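Local coordinates for fimbrial subunit CupB6 (Pseudomonas aeruginosa, PDB 5CYL), which forms the adhesive tip of a chaperone-usher pilus and probably mediates bacterial attachment during biofilm formation, at residues P100-N103 and Q104-L108. Numbering follows the deposited sequence.
Sequences PVDN and QPHAL
A His-carboxylate hydrogen bond between His106 and Asp102 closes the turn by which the surface loop after strand 96-98 enters strand 106-112, an outermost strand of a four-stranded antiparallel sheet. The donor is NE2 of His106 and the acceptor OD2 of Asp102, 3.0 Å apart, with an N-H...O angle of 147°, so the bond is distinctly bent. OD2 is approached on its anti side and lies at the edge of the imidazole, tilted from the ring plane, while carboxylate and ring planes are steeply inclined to each other. On the aspartate the branch bearing CG is turned anti to the backbone N (chi1 -167°), which carries the carboxylate across the turn to the histidine.

A second contact comes from Pro100, whose CG sits over one face of the same ring. Pro100 CG lies 3.9 Å from the centroid of the His106 ring, 19° off the ring normal, which meets the geometry of a CH-pi contact; the nearest ring atom is CG of His106, 3.7 Å from CG of Pro100. Backbone hydrogen bonds pair Pro100 with Trp64 and His106 with Gly62, fastening the start of the loop and the first residue of the following strand to strand 56-65, and the carbonyl of Asp102 accepts a bond from Asn63.

Held at its edge and over its face, the ring is restricted in rotation, and the nearby carboxylate would be expected to stabilise a protonated imidazole.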
loop_
_atom_site.group_PDB
_atom_site.type_symbol
_atom_site.label_atom_id
_atom_site.label_comp_id
_atom_site.label_asym_id
_atom_site.label_seq_id
_atom_site.Cartn_x
_atom_site.Cartn_y
_atom_site.Cartn_z
ATOM N N PRO A 100 0.848 25.239 8.705
ATOM C CA PRO A 100 -0.571 25.022 8.944
ATOM C C PRO A 100 -1.426 25.176 7.708
ATOM O O PRO A 100 -0.988 25.757 6.715
ATOM C CB PRO A 100 -0.941 26.141 9.921
ATOM C CG PRO A 100 -0.012 27.252 9.585
ATOM C CD PRO A 100 1.267 26.601 9.071
ATOM N N VAL A 101 -2.655 24.703 7.781
ATOM C CA VAL A 101 -3.627 25.022 6.751
ATOM C C VAL A 101 -4.409 26.231 7.260
ATOM O O VAL A 101 -5.200 26.114 8.166
ATOM C CB VAL A 101 -4.578 23.847 6.496
ATOM C CG1 VAL A 101 -5.602 24.241 5.453
ATOM C CG2 VAL A 101 -3.813 22.602 6.052
ATOM N N ASP A 102 -4.127 27.401 6.702
ATOM C CA ASP A 102 -4.788 28.645 7.095
ATOM C C ASP A 102 -4.805 29.600 5.895
ATOM O O ASP A 102 -4.098 29.358 4.905
ATOM C CB ASP A 102 -4.078 29.240 8.312
ATOM C CG ASP A 102 -4.881 30.342 8.979
ATOM O OD1 ASP A 102 -6.121 30.389 8.844
ATOM O OD2 ASP A 102 -4.272 31.199 9.631
ATOM N N ASN A 103 -5.623 30.637 5.932
ATOM C CA ASN A 103 -5.687 31.530 4.782
ATOM C C ASN A 103 -4.451 32.407 4.705
ATOM O O ASN A 103 -4.131 32.913 3.647
ATOM C CB ASN A 103 -6.963 32.364 4.802
ATOM C CG ASN A 103 -7.291 32.887 6.181
ATOM O OD1 ASN A 103 -7.228 32.138 7.154
ATOM N ND2 ASN A 103 -7.608 34.181 6.285
ATOM N N GLN A 104 -3.761 32.548 5.825
ATOM C CA GLN A 104 -2.634 33.454 5.929
ATOM C C GLN A 104 -1.401 32.696 6.276
ATOM O O GLN A 104 -1.491 31.742 7.047
ATOM C CB GLN A 104 -2.914 34.494 6.997
ATOM C CG GLN A 104 -3.631 35.699 6.447
ATOM C CD GLN A 104 -3.795 36.738 7.495
ATOM O OE1 GLN A 104 -3.185 37.790 7.425
ATOM N NE2 GLN A 104 -4.554 36.417 8.532
ATOM N N PRO A 105 -0.244 33.105 5.733
ATOM C CA PRO A 105 0.962 32.417 6.190
ATOM C C PRO A 105 1.294 32.677 7.662
ATOM O O PRO A 105 0.837 33.665 8.272
ATOM C CB PRO A 105 2.052 33.002 5.310
ATOM C CG PRO A 105 1.555 34.369 4.977
ATOM C CD PRO A 105 0.080 34.191 4.789
ATOM N N HIS A 106 2.088 31.778 8.227
ATOM C CA HIS A 106 2.485 31.847 9.648
ATOM C C HIS A 106 3.984 31.923 9.773
ATOM O O HIS A 106 4.708 31.356 8.945
ATOM C CB HIS A 106 1.988 30.626 10.407
ATOM C CG HIS A 106 0.558 30.722 10.840
ATOM N ND1 HIS A 106 0.124 30.295 12.079
ATOM C CD2 HIS A 106 -0.530 31.230 10.216
ATOM C CE1 HIS A 106 -1.176 30.509 12.183
ATOM N NE2 HIS A 106 -1.594 31.087 11.074
ATOM N N ALA A 107 4.455 32.620 10.792
ATOM C CA ALA A 107 5.885 32.813 10.941
ATOM C C ALA A 107 6.484 31.626 11.679
ATOM O O ALA A 107 6.187 31.414 12.845
ATOM C CB ALA A 107 6.151 34.113 11.669
ATOM N N LEU A 108 7.330 30.875 10.980
ATOM C CA LEU A 108 7.834 29.615 11.528
ATOM C C LEU A 108 9.292 29.615 11.879
ATOM O O LEU A 108 9.737 28.768 12.644
ATOM C CB LEU A 108 7.542 28.446 10.594
ATOM C CG LEU A 108 6.056 28.386 10.233
ATOM C CD1 LEU A 108 5.848 27.397 9.096
ATOM C CD2 LEU A 108 5.157 28.123 11.440
#